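Local structure of putative glutathione S-transferase (Corynebacterium glutamicum, 3M1G) at residues A[34-39]-A[52-57]. The protein probably acts as a glutathione transferase of the ECM4-like subfamily, with an omega-like C-terminal domain. Numbering follows the deposited sequence. Where two conformers were deposited one is given.
With GOL (glycerol), chain F.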
ATOM      1  N   ARG A  34      -9.234  20.426  34.091  1.00 21.03           N
ATOM      2  CA  ARG A  34     -10.474  19.889  33.525  1.00 21.93           C
ATOM      3  C   ARG A  34     -11.553  20.957  33.598  1.00 21.38           C
ATOM      4  O   ARG A  34     -11.508  21.829  34.485  1.00 20.42           O
ATOM      5  CB  ARG A  34     -10.912  18.632  34.292  1.00 22.70           C
ATOM      6  CG  ARG A  34      -9.989  17.430  34.059  1.00 23.77           C
ATOM      7  CD  ARG A  34     -10.426  16.203  34.920  1.00 26.94           C
ATOM      8  NE  ARG A  34     -11.817  15.875  34.587  1.00 27.83           N
ATOM      9  CZ  ARG A  34     -12.769  15.520  35.459  1.00 29.07           C
ATOM     10  NH1 ARG A  34     -12.522  15.405  36.748  1.00 29.34           N
ATOM     11  NH2 ARG A  34     -14.006  15.291  35.034  1.00 26.99           N
ATOM     12  N   ILE A  35     -12.462  20.930  32.630  1.00 20.10           N
ATOM     13  CA  ILE A  35     -13.631  21.774  32.640  1.00 20.69           C
ATOM     14  C   ILE A  35     -14.810  20.927  33.120  1.00 20.50           C
ATOM     15  O   ILE A  35     -15.114  19.904  32.516  1.00 21.51           O
ATOM     16  CB  ILE A  35     -13.930  22.409  31.259  1.00 21.07           C
ATOM     17  CG1 ILE A  35     -12.653  22.944  30.603  1.00 22.31           C
ATOM     18  CG2 ILE A  35     -14.917  23.577  31.437  1.00 19.99           C
ATOM     19  CD1 ILE A  35     -12.850  23.714  29.284  1.00 20.46           C
ATOM     20  N   VAL A  36     -15.433  21.333  34.219  1.00 20.38           N
ATOM     21  CA  VAL A  36     -16.419  20.517  34.903  1.00 20.75           C
ATOM     22  C   VAL A  36     -17.721  21.255  35.240  1.00 21.65           C
ATOM     23  O   VAL A  36     -17.773  22.486  35.313  1.00 21.46           O
ATOM     24  CB  VAL A  36     -15.841  19.884  36.191  1.00 21.16           C
ATOM     25  CG1 VAL A  36     -14.565  19.083  35.870  1.00 20.28           C
ATOM     26  CG2 VAL A  36     -15.576  20.952  37.273  1.00 20.80           C
ATOM     27  N   ALA A  37     -18.761  20.452  35.424  1.00 22.53           N
ATOM     28  CA  ALA A  37     -20.104  20.903  35.769  1.00 23.76           C
ATOM     29  C   ALA A  37     -20.203  21.439  37.193  1.00 23.96           C
ATOM     30  O   ALA A  37     -21.027  22.322  37.436  1.00 24.83           O
ATOM     31  CB  ALA A  37     -21.131  19.762  35.563  1.00 23.04           C
ATOM     32  N   ASP A  38     -19.373  20.979  38.129  1.00 24.63           N
ATOM     33  CA  ASP A  38     -19.546  21.421  39.532  0.50 25.70           C
ATOM     34  C   ASP A  38     -18.686  22.634  39.926  1.00 25.59           C
ATOM     35  O   ASP A  38     -18.511  22.929  41.106  1.00 27.12           O
ATOM     36  CB  ASP A  38     -19.365  20.265  40.524  0.50 26.81           C
ATOM     37  CG  ASP A  38     -18.001  19.620  40.446  0.50 28.18           C
ATOM     38  OD1 ASP A  38     -17.184  20.051  39.629  0.50 33.72           O
ATOM     39  OD2 ASP A  38     -17.737  18.660  41.196  0.50 34.73           O
ATOM     40  N   VAL A  39     -18.154  23.344  38.941  1.00 24.07           N
ATOM     41  CA  VAL A  39     -17.588  24.649  39.186  1.00 22.72           C
ATOM     42  C   VAL A  39     -18.491  25.619  38.406  1.00 22.26           C
ATOM     43  O   VAL A  39     -18.803  25.402  37.230  1.00 21.22           O
ATOM     44  CB  VAL A  39     -16.115  24.758  38.756  1.00 23.04           C
ATOM     45  CG1 VAL A  39     -15.636  26.190  38.866  1.00 18.61           C
ATOM     46  CG2 VAL A  39     -15.242  23.807  39.546  1.00 21.21           C
ATOM     47  N   THR A  52      -4.019  20.081  40.220  1.00 22.17           N
ATOM     48  CA  THR A  52      -4.641  20.596  39.003  1.00 21.30           C
ATOM     49  C   THR A  52      -5.683  21.628  39.371  1.00 20.42           C
ATOM     50  O   THR A  52      -5.961  21.876  40.540  1.00 19.73           O
ATOM     51  CB  THR A  52      -5.265  19.460  38.154  1.00 21.53           C
ATOM     52  OG1 THR A  52      -6.435  18.926  38.818  1.00 20.44           O
ATOM     53  CG2 THR A  52      -4.247  18.352  37.927  1.00 21.12           C
ATOM     54  N   PHE A  53      -6.307  22.217  38.353  1.00 21.33           N
ATOM     55  CA  PHE A  53      -7.406  23.138  38.586  1.00 20.22           C
ATOM     56  C   PHE A  53      -8.612  22.704  37.795  1.00 20.35           C
ATOM     57  O   PHE A  53      -8.485  22.124  36.724  1.00 20.77           O
ATOM     58  CB  PHE A  53      -7.021  24.567  38.178  1.00 20.87           C
ATOM     59  CG  PHE A  53      -5.992  25.221  39.061  1.00 20.60           C
ATOM     60  CD1 PHE A  53      -4.643  24.911  38.945  1.00 21.67           C
ATOM     61  CD2 PHE A  53      -6.360  26.184  39.973  1.00 21.19           C
ATOM     62  CE1 PHE A  53      -3.702  25.549  39.759  1.00 19.96           C
ATOM     63  CE2 PHE A  53      -5.433  26.816  40.764  1.00 22.36           C
ATOM     64  CZ  PHE A  53      -4.093  26.488  40.658  1.00 21.34           C
ATOM     65  N   HIS A  54      -9.792  22.984  38.327  1.00 20.10           N
ATOM     66  CA  HIS A  54     -11.053  22.721  37.627  1.00 20.80           C
ATOM     67  C   HIS A  54     -11.723  24.044  37.248  1.00 20.90           C
ATOM     68  O   HIS A  54     -11.859  24.960  38.083  1.00 20.98           O
ATOM     69  CB  HIS A  54     -12.004  21.898  38.485  1.00 20.90           C
ATOM     70  CG  HIS A  54     -11.640  20.444  38.560  1.00 21.83           C
ATOM     71  ND1 HIS A  54     -12.347  19.546  39.327  1.00 21.67           N
ATOM     72  CD2 HIS A  54     -10.598  19.760  38.037  1.00 20.48           C
ATOM     73  CE1 HIS A  54     -11.778  18.359  39.227  1.00 22.12           C
ATOM     74  NE2 HIS A  54     -10.713  18.462  38.457  1.00 22.86           N
ATOM     75  N   TRP A  55     -12.092  24.130  35.974  1.00 20.31           N
ATOM     76  CA  TRP A  55     -12.698  25.287  35.370  1.00 20.60           C
ATOM     77  C   TRP A  55     -14.199  24.977  35.150  1.00 19.44           C
ATOM     78  O   TRP A  55     -14.575  23.826  35.118  1.00 19.89           O
ATOM     79  CB  TRP A  55     -12.055  25.565  34.017  1.00 19.65           C
ATOM     80  CG  TRP A  55     -10.605  25.845  34.004  1.00 21.52           C
ATOM     81  CD1 TRP A  55      -9.591  25.006  34.413  1.00 23.03           C
ATOM     82  CD2 TRP A  55      -9.958  27.045  33.532  1.00 21.79           C
ATOM     83  NE1 TRP A  55      -8.376  25.608  34.209  1.00 20.88           N
ATOM     84  CE2 TRP A  55      -8.566  26.853  33.667  1.00 21.97           C
ATOM     85  CE3 TRP A  55     -10.419  28.241  32.982  1.00 21.42           C
ATOM     86  CZ2 TRP A  55      -7.620  27.836  33.289  1.00 23.11           C
ATOM     87  CZ3 TRP A  55      -9.499  29.193  32.589  1.00 23.38           C
ATOM     88  CH2 TRP A  55      -8.100  28.985  32.753  1.00 22.13           C
ATOM     89  N   PRO A  56     -15.031  26.010  34.999  1.00 18.81           N
ATOM     90  CA  PRO A  56     -16.460  25.830  34.851  1.00 18.93           C
ATOM     91  C   PRO A  56     -16.909  25.635  33.428  1.00 19.06           C
ATOM     92  O   PRO A  56     -16.430  26.339  32.535  1.00 19.14           O
ATOM     93  CB  PRO A  56     -17.035  27.139  35.409  1.00 18.81           C
ATOM     94  CG  PRO A  56     -16.001  28.144  35.073  1.00 20.71           C
ATOM     95  CD  PRO A  56     -14.678  27.425  35.239  1.00 18.01           C
ATOM     96  N   VAL A  57     -17.816  24.687  33.205  1.00 20.01           N
ATOM     97  CA  VAL A  57     -18.494  24.621  31.887  1.00 20.12           C
ATOM     98  C   VAL A  57     -19.372  25.872  31.743  1.00 21.09           C
ATOM     99  O   VAL A  57     -20.056  26.278  32.697  1.00 22.05           O
ATOM    100  CB  VAL A  57     -19.317  23.361  31.689  1.00 20.22           C
ATOM    101  CG1 VAL A  57     -18.432  22.090  31.741  1.00 17.49           C
ATOM    102  CG2 VAL A  57     -20.458  23.270  32.727  1.00 25.24           C
TER
HETATM  103  C1  GOL F 362     -13.776  21.809  43.453  1.00 60.78           C
HETATM  104  O1  GOL F 362     -13.368  21.950  44.806  1.00 57.75           O
HETATM  105  C2  GOL F 362     -14.676  20.581  43.201  1.00 61.71           C
HETATM  106  O2  GOL F 362     -13.948  19.361  43.425  1.00 63.94           O
HETATM  107  C3  GOL F 362     -15.216  20.704  41.761  1.00 60.15           C
HETATM  108  O3  GOL F 362     -14.733  19.768  40.783  1.00 55.61           O
HETATM  109  O   HOH W   1      -9.979  15.312  38.032  1.00 41.22           O
HETATM  110  O   HOH W   2     -20.671  25.583  35.288  1.00 18.77           O
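H54 and R34 project from neighbouring strands in the same direction, side by side, with imidazole and guanidinium planes turned 79° apart. Their polar ends share a water, 2.9 Å from R34 NH1 and 3.3 Å from H54 NE2. V36 lays its CG1 methyl over one face of the imidazole, 4.2 Å from the ring centroid, a CH-pi contact; the branch at CB holds CG1 above the ring, offset toward its rim. At the ring's edge ND1 donates to O3 of a glycerol, probably from the crystallisation liquor. O3 in turn donates a hydrogen bond to D38 OD1 in the conformer given, a link left doubtful by a second conformer of D38. The R34 chain, bent at chi3 (57°), carries NE to a salt bridge with D160.

Beneath these side chains runs a parallel beta pair of strands 34-36 and 53-56, twisted by 44°, in a small mixed sheet that strand 46-47 completes beyond H54. It packs beside the larger sheet of the thioredoxin-like N-terminal domain: I35 and W55, neighbours on the face away from H54, reach Y62 and V150 there, bulky groups suited to burial, with W55 NE1 hydrogen-bonded to D33. The ladder alternates R34 N to F53 O, W55 N to R34 O (2.8 Å), V36 N to W55 O and V57 N to V36 O. The chi1 of I35 (-44°) turns CG2 toward V57, 3.8 Å from its CG1. Past the turn V39 folds back over P56, its CG1 3.8 Å from P56 CB; the ladder draws its donors from W55 and V57, so proline's missing N-H costs it no bond here. A second water donates to both V39 O and V57 O.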